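Local structure of probable leucine/isoleucine/valine-binding protein (Rhodopirellula baltica, 4KV7) at residues H84-V89 with T108-F113; L18-S23 with K57-I62; L232-R237 with R258-L263; L263-V268 with I365-S370. The protein probably binds a small ligand such as a branched-chain amino acid between its two lobes, as periplasmic binding proteins of the leucine-binding family do. The protein carries 1 engineered substitution. All blocks are in the same frame, centred on the assembly; numbering follows the deposited sequence.

Contact 1: residues H84-V89 with T108-F113; sequences HEVLAV and TKTPFF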
loop_
_atom_site.group_PDB
_atom_site.type_symbol
_atom_site.label_atom_id
_atom_site.label_comp_id
_atom_site.label_asym_id
_atom_site.label_seq_id
_atom_site.Cartn_x
_atom_site.Cartn_y
_atom_site.Cartn_z
ATOM N N HIS A 84 -17.165 2.194 18.945
ATOM C CA HIS A 84 -17.429 1.028 18.105
ATOM C C HIS A 84 -16.793 -0.244 18.652
ATOM O O HIS A 84 -17.162 -1.350 18.249
ATOM C CB HIS A 84 -16.968 1.272 16.670
ATOM C CG HIS A 84 -17.744 2.338 15.965
ATOM N ND1 HIS A 84 -19.102 2.246 15.749
ATOM C CD2 HIS A 84 -17.352 3.513 15.420
ATOM C CE1 HIS A 84 -19.515 3.324 15.106
ATOM N NE2 HIS A 84 -18.475 4.109 14.894
ATOM N N GLU A 85 -15.834 -0.081 19.559
ATOM C CA GLU A 85 -15.169 -1.218 20.200
ATOM C C GLU A 85 -14.613 -2.223 19.196
ATOM O O GLU A 85 -14.731 -3.433 19.401
ATOM C CB GLU A 85 -16.134 -1.933 21.155
ATOM C CG GLU A 85 -16.683 -1.044 22.247
ATOM C CD GLU A 85 -17.559 -1.801 23.228
ATOM O OE1 GLU A 85 -18.457 -2.549 22.784
ATOM O OE2 GLU A 85 -17.349 -1.639 24.445
ATOM N N VAL A 86 -14.019 -1.739 18.111
ATOM C CA VAL A 86 -13.576 -2.663 17.073
ATOM C C VAL A 86 -12.464 -3.591 17.561
ATOM O O VAL A 86 -11.694 -3.241 18.458
ATOM C CB VAL A 86 -13.137 -1.940 15.779
ATOM C CG1 VAL A 86 -14.270 -1.085 15.230
ATOM C CG2 VAL A 86 -11.876 -1.098 16.003
ATOM N N LEU A 87 -12.404 -4.777 16.966
ATOM C CA LEU A 87 -11.448 -5.809 17.363
ATOM C C LEU A 87 -10.051 -5.568 16.794
ATOM O O LEU A 87 -9.053 -6.032 17.364
ATOM C CB LEU A 87 -11.957 -7.186 16.934
ATOM C CG LEU A 87 -13.334 -7.574 17.477
ATOM C CD1 LEU A 87 -13.819 -8.870 16.845
ATOM C CD2 LEU A 87 -13.326 -7.675 18.999
ATOM N N ALA A 88 -9.995 -4.858 15.671
ATOM C CA ALA A 88 -8.751 -4.497 15.004
ATOM C C ALA A 88 -9.070 -3.377 14.028
ATOM O O ALA A 88 -10.221 -3.240 13.594
ATOM C CB ALA A 88 -8.158 -5.691 14.260
ATOM N N VAL A 89 -8.059 -2.579 13.693
ATOM C CA VAL A 89 -8.166 -1.530 12.689
ATOM C C VAL A 89 -7.337 -2.023 11.515
ATOM O O VAL A 89 -6.131 -2.280 11.644
ATOM C CB VAL A 89 -7.655 -0.183 13.220
ATOM C CG1 VAL A 89 -7.580 0.835 12.095
ATOM C CG2 VAL A 89 -8.578 0.335 14.336
ATOM N N THR A 108 -5.154 1.847 23.216
ATOM C CA THR A 108 -6.342 1.021 23.400
ATOM C C THR A 108 -6.055 -0.462 23.171
ATOM O O THR A 108 -6.968 -1.290 23.225
ATOM C CB THR A 108 -7.492 1.463 22.481
ATOM O OG1 THR A 108 -7.070 1.379 21.114
ATOM C CG2 THR A 108 -7.907 2.894 22.794
ATOM N N LYS A 109 -4.785 -0.780 22.923
ATOM C CA LYS A 109 -4.341 -2.157 22.687
ATOM C C LYS A 109 -5.103 -2.816 21.533
ATOM O O LYS A 109 -5.464 -3.991 21.594
ATOM C CB LYS A 109 -4.420 -2.982 23.977
ATOM C CG LYS A 109 -3.565 -2.398 25.083
ATOM C CD LYS A 109 -3.521 -3.300 26.302
ATOM C CE LYS A 109 -2.702 -2.665 27.422
ATOM N NZ LYS A 109 -1.259 -2.549 27.073
ATOM N N THR A 110 -5.339 -2.037 20.487
ATOM C CA THR A 110 -6.084 -2.499 19.325
ATOM C C THR A 110 -5.111 -2.840 18.204
ATOM O O THR A 110 -4.347 -1.976 17.778
ATOM C CB THR A 110 -7.030 -1.395 18.808
ATOM O OG1 THR A 110 -7.904 -0.960 19.858
ATOM C CG2 THR A 110 -7.864 -1.894 17.637
ATOM N N PRO A 111 -5.138 -4.087 17.700
ATOM C CA PRO A 111 -4.258 -4.429 16.572
ATOM C C PRO A 111 -4.491 -3.502 15.385
ATOM O O PRO A 111 -5.634 -3.180 15.050
ATOM C CB PRO A 111 -4.664 -5.865 16.233
ATOM C CG PRO A 111 -5.187 -6.416 17.522
ATOM C CD PRO A 111 -5.876 -5.259 18.205
ATOM N N PHE A 112 -3.392 -3.070 14.771
ATOM C CA PHE A 112 -3.397 -2.152 13.646
ATOM C C PHE A 112 -2.762 -2.959 12.506
ATOM O O PHE A 112 -1.530 -3.043 12.392
ATOM C CB PHE A 112 -2.580 -0.903 14.002
ATOM C CG PHE A 112 -2.718 0.229 13.020
ATOM C CD1 PHE A 112 -3.781 1.118 13.099
ATOM C CD2 PHE A 112 -1.778 0.417 12.022
ATOM C CE1 PHE A 112 -3.902 2.160 12.198
ATOM C CE2 PHE A 112 -1.898 1.468 11.120
ATOM C CZ PHE A 112 -2.957 2.335 11.216
ATOM N N PHE A 113 -3.606 -3.603 11.701
ATOM C CA PHE A 113 -3.169 -4.687 10.828
ATOM C C PHE A 113 -3.335 -4.368 9.349
ATOM O O PHE A 113 -4.399 -3.919 8.913
ATOM C CB PHE A 113 -3.930 -5.985 11.149
ATOM C CG PHE A 113 -3.612 -7.105 10.198
ATOM C CD1 PHE A 113 -2.328 -7.618 10.145
ATOM C CD2 PHE A 113 -4.570 -7.621 9.334
ATOM C CE1 PHE A 113 -1.998 -8.618 9.254
ATOM C CE2 PHE A 113 -4.250 -8.628 8.446
ATOM C CZ PHE A 113 -2.963 -9.127 8.400
#
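The ring of Phe112 meets Val89 obliquely, presenting its CD1-CE1 side to a single methyl: Val89 CG1 lies 3.9 Å from Phe112 CE1. CG1 stands anti to the backbone N of Val89 (chi1 171°), which brings it to the ring and leaves the other methyl, CG2, for Thr110 CG2. The puckered pyrrolidine ring of Pro111 is approached at its CD end by the carbonyl of Leu87, with Leu87 O 3.4 Å from Pro111 CD; that oxygen is buried here without a hydrogen-bonding partner. At the other end of the ring, Pro111 CB rests 4.0 Å from Ala88 CB. Thr110 uses both branches: CG2 packs on Ala88 CA at 3.8 Å, while OG1 turns back to donate to Thr108 OG1.

Two backbone bonds define a short parallel bridge between Val89 and Phe112. Val89 N reaches Pro111 O at 2.8 Å, and Phe113 N returns to Val89 O at 2.9 Å, both bonds nearly straight.

Strand 89-90 runs between 112-113 and strand 16-24, whose Lys19 and Gly21 bond to Leu87 and Ala88; 131-132 lies beyond 112-113. Helix 70-81 packs on Val89 and Thr110, Arg326 of helix 326-335 touches Thr110 and Pro111, and helix 301-319 packs against Phe113.

Contact 2: residues L18-S23 with K57-I62; sequences LKFGMS and KTLKLI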
loop_
_atom_site.group_PDB
_atom_site.type_symbol
_atom_site.label_atom_id
_atom_site.label_comp_id
_atom_site.label_asym_id
_atom_site.label_seq_id
_atom_site.Cartn_x
_atom_site.Cartn_y
_atom_site.Cartn_z
ATOM N N LEU A 18 -18.425 -9.723 14.682
ATOM C CA LEU A 18 -17.010 -9.366 14.757
ATOM C C LEU A 18 -16.790 -8.062 14.008
ATOM O O LEU A 18 -16.793 -8.039 12.781
ATOM C CB LEU A 18 -16.141 -10.477 14.160
ATOM C CG LEU A 18 -16.333 -11.880 14.734
ATOM C CD1 LEU A 18 -15.413 -12.871 14.027
ATOM C CD2 LEU A 18 -16.087 -11.897 16.240
ATOM N N LYS A 19 -16.609 -6.976 14.756
ATOM C CA LYS A 19 -16.451 -5.647 14.172
ATOM C C LYS A 19 -14.993 -5.277 13.955
ATOM O O LYS A 19 -14.185 -5.309 14.885
ATOM C CB LYS A 19 -17.114 -4.596 15.068
ATOM C CG LYS A 19 -18.637 -4.672 15.114
ATOM C CD LYS A 19 -19.243 -3.646 16.071
ATOM C CE LYS A 19 -18.878 -3.951 17.504
ATOM N NZ LYS A 19 -19.530 -3.001 18.467
ATOM N N PHE A 20 -14.676 -4.917 12.721
ATOM C CA PHE A 20 -13.358 -4.410 12.379
ATOM C C PHE A 20 -13.486 -2.973 11.904
ATOM O O PHE A 20 -14.486 -2.609 11.289
ATOM C CB PHE A 20 -12.721 -5.312 11.325
ATOM C CG PHE A 20 -12.452 -6.685 11.845
ATOM C CD1 PHE A 20 -11.377 -6.905 12.692
ATOM C CD2 PHE A 20 -13.320 -7.731 11.580
ATOM C CE1 PHE A 20 -11.136 -8.152 13.221
ATOM C CE2 PHE A 20 -13.086 -8.990 12.110
ATOM C CZ PHE A 20 -11.995 -9.201 12.936
ATOM N N GLY A 21 -12.491 -2.146 12.207
ATOM C CA GLY A 21 -12.553 -0.747 11.832
ATOM C C GLY A 21 -11.542 -0.368 10.773
ATOM O O GLY A 21 -10.556 -1.070 10.551
HETATM N N MSE A 22 -11.794 0.757 10.118
HETATM C CA MSE A 22 -10.897 1.307 9.115
HETATM C C MSE A 22 -11.129 2.805 9.051
HETATM O O MSE A 22 -12.277 3.250 9.062
HETATM C CB MSE A 22 -11.192 0.649 7.761
HETATM C CG MSE A 22 -10.378 1.167 6.566
HETATM SE SE MSE A 22 -11.000 0.484 4.803
HETATM C CE MSE A 22 -10.391 -1.346 5.025
ATOM N N SER A 23 -10.045 3.581 9.043
ATOM C CA SER A 23 -10.108 5.011 8.734
ATOM C C SER A 23 -9.287 5.190 7.479
ATOM O O SER A 23 -8.138 4.770 7.436
ATOM C CB SER A 23 -9.522 5.842 9.867
ATOM O OG SER A 23 -9.644 7.226 9.591
ATOM N N LYS A 57 -20.289 -16.702 13.001
ATOM C CA LYS A 57 -19.659 -15.392 13.161
ATOM C C LYS A 57 -20.149 -14.499 12.039
ATOM O O LYS A 57 -20.338 -14.957 10.911
ATOM C CB LYS A 57 -18.130 -15.482 13.087
ATOM C CG LYS A 57 -17.492 -16.387 14.124
ATOM C CD LYS A 57 -17.827 -15.972 15.547
ATOM C CE LYS A 57 -17.156 -16.912 16.544
ATOM N NZ LYS A 57 -17.644 -16.731 17.939
ATOM N N THR A 58 -20.349 -13.225 12.348
ATOM C CA THR A 58 -20.694 -12.238 11.332
ATOM C C THR A 58 -19.618 -11.167 11.266
ATOM O O THR A 58 -19.361 -10.476 12.254
ATOM C CB THR A 58 -22.046 -11.576 11.633
ATOM O OG1 THR A 58 -23.071 -12.577 11.674
ATOM C CG2 THR A 58 -22.379 -10.542 10.566
ATOM N N LEU A 59 -18.988 -11.033 10.106
ATOM C CA LEU A 59 -17.961 -10.027 9.911
ATOM C C LEU A 59 -18.605 -8.704 9.551
ATOM O O LEU A 59 -19.542 -8.661 8.754
ATOM C CB LEU A 59 -17.029 -10.460 8.789
ATOM C CG LEU A 59 -16.198 -11.711 9.058
ATOM C CD1 LEU A 59 -15.619 -12.250 7.759
ATOM C CD2 LEU A 59 -15.089 -11.411 10.058
ATOM N N LYS A 60 -18.104 -7.623 10.136
ATOM C CA LYS A 60 -18.597 -6.293 9.805
ATOM C C LYS A 60 -17.421 -5.345 9.763
ATOM O O LYS A 60 -16.582 -5.349 10.668
ATOM C CB LYS A 60 -19.605 -5.808 10.848
ATOM C CG LYS A 60 -20.177 -4.421 10.547
ATOM C CD LYS A 60 -21.157 -3.968 11.629
ATOM C CE LYS A 60 -21.724 -2.588 11.320
ATOM N NZ LYS A 60 -22.640 -2.617 10.143
ATOM N N LEU A 61 -17.349 -4.544 8.707
ATOM C CA LEU A 61 -16.331 -3.512 8.601
ATOM C C LEU A 61 -16.964 -2.148 8.812
ATOM O O LEU A 61 -17.919 -1.792 8.113
ATOM C CB LEU A 61 -15.683 -3.541 7.223
ATOM C CG LEU A 61 -14.552 -2.525 7.008
ATOM C CD1 LEU A 61 -13.321 -2.890 7.826
ATOM C CD2 LEU A 61 -14.186 -2.428 5.528
ATOM N N ILE A 62 -16.461 -1.407 9.793
ATOM C CA ILE A 62 -16.881 -0.028 10.016
ATOM C C ILE A 62 -15.799 0.851 9.411
ATOM O O ILE A 62 -14.688 0.953 9.946
ATOM C CB ILE A 62 -17.053 0.269 11.507
ATOM C CG1 ILE A 62 -18.076 -0.701 12.104
ATOM C CG2 ILE A 62 -17.472 1.722 11.718
ATOM C CD1 ILE A 62 -18.212 -0.619 13.610
#
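Leu18 opens the pairing by sending its N-H straight to Thr58 O, 2.7 Å away, while its CD1 rests against Lys57 CB at 3.9 Å. Its own carbonyl receives Lys60 N. Lys19, on the other face, lays its aliphatic chain against Ile62, with Lys19 CD 4.0 Å from Ile62 CD1; a bend at chi3 (-67°) then carries NZ off to the carbonyl of His84. Phe20 bonds to strand 57-62 through both its N, on Lys60 O, and its O, which receives Ile62 N, each at 2.8 Å. On the face it shares with Leu18, Leu59 and Leu61, the Phe20 ring takes a methyl at its edge, Leu59 CD2 lying 3.8 Å from Phe20 CE2 and near the ring plane. Gly21 brings its CA within 3.3 Å of Ile62 O, a CA-H...O contact. That oxygen also accepts the N-H of the selenomethionine Met22 in a more bent bond (136°), and Met22 CE ends 4.0 Å from Leu61 CD2. Helix 31-50, which links the strands, packs on Leu59, Leu61 and Met22. Strand, helix and parallel strand thus form the beta-alpha-beta crossover from which the alpha/beta lobes of periplasmic binding proteins are built.

Contact 3: residues L232-R237 with R258-L263; sequences LIRMAR and RSLGDL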
loop_
_atom_site.group_PDB
_atom_site.type_symbol
_atom_site.label_atom_id
_atom_site.label_comp_id
_atom_site.label_asym_id
_atom_site.label_seq_id
_atom_site.Cartn_x
_atom_site.Cartn_y
_atom_site.Cartn_z
ATOM N N LEU A 232 2.455 15.718 -12.821
ATOM C CA LEU A 232 3.895 15.871 -12.962
ATOM C C LEU A 232 4.373 15.268 -14.289
ATOM O O LEU A 232 5.141 15.888 -15.020
ATOM C CB LEU A 232 4.587 15.224 -11.760
ATOM C CG LEU A 232 6.108 15.346 -11.606
ATOM C CD1 LEU A 232 6.853 14.392 -12.523
ATOM C CD2 LEU A 232 6.593 16.776 -11.791
ATOM N N ILE A 233 3.931 14.052 -14.587
ATOM C CA ILE A 233 4.341 13.388 -15.820
ATOM C C ILE A 233 3.873 14.139 -17.062
ATOM O O ILE A 233 4.646 14.318 -18.012
ATOM C CB ILE A 233 3.886 11.933 -15.844
ATOM C CG1 ILE A 233 4.706 11.147 -14.818
ATOM C CG2 ILE A 233 4.058 11.333 -17.240
ATOM C CD1 ILE A 233 4.129 9.804 -14.472
ATOM N N ARG A 234 2.627 14.607 -17.055
ATOM C CA ARG A 234 2.115 15.395 -18.170
ATOM C C ARG A 234 2.943 16.655 -18.366
ATOM O O ARG A 234 3.303 17.008 -19.489
ATOM C CB ARG A 234 0.653 15.790 -17.938
ATOM C CG ARG A 234 -0.340 14.673 -18.186
ATOM C CD ARG A 234 -1.772 15.191 -18.250
ATOM N NE ARG A 234 -2.731 14.096 -18.380
ATOM C CZ ARG A 234 -3.088 13.542 -19.535
ATOM N NH1 ARG A 234 -2.572 13.978 -20.679
ATOM N NH2 ARG A 234 -3.968 12.547 -19.546
HETATM N N MSE A 235 3.233 17.339 -17.264
HETATM C CA MSE A 235 3.981 18.590 -17.324
HETATM C C MSE A 235 5.436 18.396 -17.706
HETATM O O MSE A 235 6.014 19.221 -18.414
HETATM C CB MSE A 235 3.883 19.328 -15.998
HETATM C CG MSE A 235 2.518 19.918 -15.773
HETATM SE SE MSE A 235 2.473 21.148 -14.277
HETATM C CE MSE A 235 4.306 21.668 -14.240
ATOM N N ALA A 236 6.030 17.314 -17.228
ATOM C CA ALA A 236 7.394 16.985 -17.615
ATOM C C ALA A 236 7.472 16.854 -19.130
ATOM O O ALA A 236 8.332 17.458 -19.765
ATOM C CB ALA A 236 7.827 15.695 -16.944
ATOM N N ARG A 237 6.560 16.079 -19.707
ATOM C CA ARG A 237 6.596 15.831 -21.143
ATOM C C ARG A 237 6.337 17.121 -21.943
ATOM O O ARG A 237 6.907 17.315 -23.019
ATOM C CB ARG A 237 5.650 14.676 -21.527
ATOM C CG ARG A 237 5.924 13.363 -20.752
ATOM C CD ARG A 237 5.397 12.112 -21.473
ATOM N NE ARG A 237 5.247 10.959 -20.580
ATOM C CZ ARG A 237 6.224 10.110 -20.267
ATOM N NH1 ARG A 237 5.985 9.092 -19.451
ATOM N NH2 ARG A 237 7.442 10.278 -20.764
ATOM N N ARG A 258 -5.020 5.002 -15.765
ATOM C CA ARG A 258 -6.316 5.509 -16.197
ATOM C C ARG A 258 -6.251 7.011 -16.460
ATOM O O ARG A 258 -6.830 7.503 -17.427
ATOM C CB ARG A 258 -7.386 5.187 -15.148
ATOM C CG ARG A 258 -8.811 5.549 -15.508
ATOM C CD ARG A 258 -9.743 5.182 -14.351
ATOM N NE ARG A 258 -9.197 4.081 -13.553
ATOM C CZ ARG A 258 -8.953 4.142 -12.246
ATOM N NH1 ARG A 258 -9.212 5.253 -11.565
ATOM N NH2 ARG A 258 -8.451 3.089 -11.616
ATOM N N SER A 259 -5.545 7.740 -15.606
ATOM C CA SER A 259 -5.442 9.186 -15.756
ATOM C C SER A 259 -4.579 9.582 -16.949
ATOM O O SER A 259 -4.909 10.516 -17.681
ATOM C CB SER A 259 -4.877 9.811 -14.479
ATOM O OG SER A 259 -4.711 11.211 -14.656
ATOM N N LEU A 260 -3.472 8.873 -17.141
ATOM C CA LEU A 260 -2.491 9.262 -18.149
ATOM C C LEU A 260 -2.720 8.682 -19.532
ATOM O O LEU A 260 -2.239 9.238 -20.521
ATOM C CB LEU A 260 -1.086 8.873 -17.696
ATOM C CG LEU A 260 -0.468 9.757 -16.622
ATOM C CD1 LEU A 260 0.844 9.150 -16.158
ATOM C CD2 LEU A 260 -0.254 11.160 -17.155
ATOM N N GLY A 261 -3.435 7.562 -19.609
ATOM C CA GLY A 261 -3.617 6.872 -20.875
ATOM C C GLY A 261 -2.289 6.490 -21.508
ATOM O O GLY A 261 -1.424 5.916 -20.844
ATOM N N ASP A 262 -2.118 6.833 -22.783
ATOM C CA ASP A 262 -0.893 6.528 -23.526
ATOM C C ASP A 262 0.373 7.081 -22.867
ATOM O O ASP A 262 1.467 6.559 -23.069
ATOM C CB ASP A 262 -0.992 7.065 -24.961
ATOM C CG ASP A 262 -2.104 6.409 -25.756
ATOM O OD1 ASP A 262 -2.396 5.224 -25.495
ATOM O OD2 ASP A 262 -2.682 7.078 -26.638
ATOM N N LEU A 263 0.217 8.136 -22.075
ATOM C CA LEU A 263 1.357 8.802 -21.464
ATOM C C LEU A 263 1.950 7.970 -20.328
ATOM O O LEU A 263 3.039 8.266 -19.834
ATOM C CB LEU A 263 0.962 10.188 -20.949
ATOM C CG LEU A 263 0.824 11.336 -21.957
ATOM C CD1 LEU A 263 -0.193 11.048 -23.055
ATOM C CD2 LEU A 263 0.473 12.630 -21.235
HETATM O O HOH W 1 -4.016 13.357 -16.485
HETATM O O HOH W 2 -3.546 11.006 -22.016
#
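Arg234 and Leu260 run antiparallel alongside each other: Leu260 CD2 lies over one face of the guanidinium and sits 3.7 Å from Arg234 CG. The arginine is extended from CG to NE, a shape that carries the guanidinium across to the neighbouring helix. Its polar end reaches the close of helix 253-260, where NH2 donates to Ser259 O at 2.9 Å. This acceptor lies at the guanidinium edge, and the donor stands in the carbonyl plane. Leu263 comes in roughly perpendicular to the arginine chain, its CD2 placed 3.4 Å from Arg234 NH1. The hydrocarbon part of the contact is deeper, where Ile233 CD1 meets Leu260 CD1 at 3.7 Å. Leu260 therefore divides its two methyls, CD1 for the isoleucine and CD2 for the arginine.

One turn further along, Arg237 donates through NH1 to Leu263 O at 3.1 Å. The bond is bent, and the oxygen lies well off the guanidinium plane, tilted by 29°.

In the second shell, a water accepts from Arg234 NH2 and donates to Leu260 O, bridging the arginine to the carbonyl of Leu260. Beyond Leu260, Gly261 takes positive phi and leaves the helix, and Leu263 N turns back to Leu260 O. Arg237 is steadied by Asn242, which accepts from its NH2.

Helix 226-238 lies against strand 244-247, whose Phe245 packs on Ile233 and Arg237; Ile267, just before strand 268-271, packs against both Ile233 and Leu260.

Contact 4: residues L263-V268 with I365-S370; sequences LANGIV and IGADSS. Engineered in segment 365-370: Ser369 (natural residue Gly).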
loop_
_atom_site.group_PDB
_atom_site.type_symbol
_atom_site.label_atom_id
_atom_site.label_comp_id
_atom_site.label_asym_id
_atom_site.label_seq_id
_atom_site.Cartn_x
_atom_site.Cartn_y
_atom_site.Cartn_z
ATOM N N LEU A 263 0.217 8.136 -22.075
ATOM C CA LEU A 263 1.357 8.802 -21.464
ATOM C C LEU A 263 1.950 7.970 -20.328
ATOM O O LEU A 263 3.039 8.266 -19.834
ATOM C CB LEU A 263 0.962 10.188 -20.949
ATOM C CG LEU A 263 0.824 11.336 -21.957
ATOM C CD1 LEU A 263 -0.193 11.048 -23.055
ATOM C CD2 LEU A 263 0.473 12.630 -21.235
ATOM N N ALA A 264 1.230 6.931 -19.908
ATOM C CA ALA A 264 1.722 6.027 -18.870
ATOM C C ALA A 264 2.568 4.900 -19.451
ATOM O O ALA A 264 3.222 4.171 -18.706
ATOM C CB ALA A 264 0.565 5.456 -18.055
ATOM N N ASN A 265 2.545 4.752 -20.772
ATOM C CA ASN A 265 3.305 3.703 -21.445
ATOM C C ASN A 265 4.793 3.846 -21.152
ATOM O O ASN A 265 5.406 4.869 -21.468
ATOM C CB ASN A 265 3.051 3.752 -22.956
ATOM C CG ASN A 265 3.420 2.455 -23.662
ATOM O OD1 ASN A 265 4.224 1.666 -23.169
ATOM N ND2 ASN A 265 2.833 2.235 -24.835
ATOM N N GLY A 266 5.368 2.822 -20.531
ATOM C CA GLY A 266 6.785 2.840 -20.221
ATOM C C GLY A 266 7.101 3.095 -18.758
ATOM O O GLY A 266 8.236 2.890 -18.329
ATOM N N ILE A 267 6.112 3.535 -17.988
ATOM C CA ILE A 267 6.314 3.745 -16.558
ATOM C C ILE A 267 6.485 2.405 -15.851
ATOM O O ILE A 267 5.780 1.440 -16.151
ATOM C CB ILE A 267 5.130 4.507 -15.938
ATOM C CG1 ILE A 267 5.064 5.924 -16.510
ATOM C CG2 ILE A 267 5.252 4.570 -14.428
ATOM C CD1 ILE A 267 3.858 6.697 -16.037
ATOM N N VAL A 268 7.431 2.339 -14.917
ATOM C CA VAL A 268 7.622 1.152 -14.088
ATOM C C VAL A 268 7.053 1.451 -12.713
ATOM O O VAL A 268 7.241 2.546 -12.189
ATOM C CB VAL A 268 9.114 0.783 -13.987
ATOM C CG1 VAL A 268 9.351 -0.298 -12.950
ATOM C CG2 VAL A 268 9.641 0.341 -15.351
ATOM N N ILE A 365 4.058 -0.614 -17.179
ATOM C CA ILE A 365 2.791 -0.158 -17.721
ATOM C C ILE A 365 2.934 0.005 -19.226
ATOM O O ILE A 365 3.870 0.649 -19.702
ATOM C CB ILE A 365 2.352 1.167 -17.078
ATOM C CG1 ILE A 365 2.236 1.002 -15.560
ATOM C CG2 ILE A 365 1.034 1.639 -17.682
ATOM C CD1 ILE A 365 1.883 2.287 -14.822
ATOM N N GLY A 366 2.010 -0.589 -19.975
ATOM C CA GLY A 366 2.043 -0.533 -21.422
ATOM C C GLY A 366 0.937 0.351 -21.957
ATOM O O GLY A 366 0.470 1.254 -21.266
ATOM N N ALA A 367 0.524 0.090 -23.193
ATOM C CA ALA A 367 -0.527 0.864 -23.845
ATOM C C ALA A 367 -1.891 0.714 -23.168
ATOM O O ALA A 367 -2.591 1.704 -22.941
ATOM C CB ALA A 367 -0.625 0.483 -25.328
ATOM N N ASP A 368 -2.257 -0.522 -22.844
ATOM C CA ASP A 368 -3.615 -0.827 -22.412
ATOM C C ASP A 368 -3.674 -1.538 -21.063
ATOM O O ASP A 368 -4.748 -1.665 -20.471
ATOM C CB ASP A 368 -4.304 -1.705 -23.458
ATOM C CG ASP A 368 -4.349 -1.059 -24.828
ATOM O OD1 ASP A 368 -4.912 0.048 -24.945
ATOM O OD2 ASP A 368 -3.815 -1.658 -25.787
ATOM N N SER A 369 -2.526 -2.007 -20.589
ATOM C CA SER A 369 -2.471 -2.819 -19.382
ATOM C C SER A 369 -1.107 -2.665 -18.745
ATOM O O SER A 369 -0.295 -1.857 -19.195
ATOM C CB SER A 369 -2.690 -4.290 -19.737
ATOM O OG SER A 369 -1.677 -4.746 -20.625
ATOM N N SER A 370 -0.858 -3.436 -17.692
ATOM C CA SER A 370 0.491 -3.571 -17.169
ATOM C C SER A 370 0.846 -5.050 -17.131
ATOM O O SER A 370 -0.037 -5.910 -17.188
ATOM C CB SER A 370 0.615 -2.948 -15.777
ATOM O OG SER A 370 -0.025 -3.741 -14.789
#
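Two backbone hydrogen bonds tie Ile365 to the turn opposite it. Gly266 N donates to Ile365 O at 2.8 Å, and Ile365 N donates to Ile267 O at 2.9 Å; both are nearly straight, so the peptide groups flanking Ile365 are held. The carbonyl of Ile365 takes a CA-H...O contact from Asn265 CA at 3.6 Å.

The turn is of type II, from Ala264 to Ile267, closed by Ile267 N on Ala264 O. Gly266 occupies its third position with positive phi (105°), a conformation suited to a residue without a side chain, since Asn265 O lies close by. In the other segment, Gly366 N bonds back to Ser369 O; Ser369 is an engineered residue.

Among apolar contacts, Ile365 splits its branches. Its CG2 meets Ala264 CB at 3.9 Å, while CD1 reaches Ile267 CG2 at 4.1 Å, the two isoleucine chains running alongside in the same direction.

Polar side-chain packing is confined to Asn265, whose amide lies face to face over the Gly366-Ala367 peptide, the two planes nearly parallel. With CG anti to the backbone N (chi1 -161°), OD1 comes within 3.6 Å of Gly366 CA and ND2 sits near Ala367.

The pairing introduces the antiparallel part of the seven-stranded sheet, where 361-365 runs antiparallel to 268-271 on one side and to 370-372 on the other. Helix 253-260 covers this end: Leu256 and Leu260 pack on Ile267, and Gln257 on Ile365.

The four contacts fall into two groups on opposite sides of the chain's centre. Contacts 1 and 2 have centres about 10 Å apart and are stitched together by backbone bonds from strand 16-24 to Leu87 and Ala88, so belong to one run of parallel strands; contact 1 is buried, contact 2 only partly so, with lysines at its margin. Contacts 3 and 4 are also about 10 Å apart, share Leu263 and meet through Ile267, and both are partly buried. Chemistry differs: contacts 1 and 2 rest on parallel strand pairing and contact 4 on a turn bonded to the end of strand 361-365, whereas contact 3 joins arginine-to-carbonyl bonds at a helix end to a small apolar core.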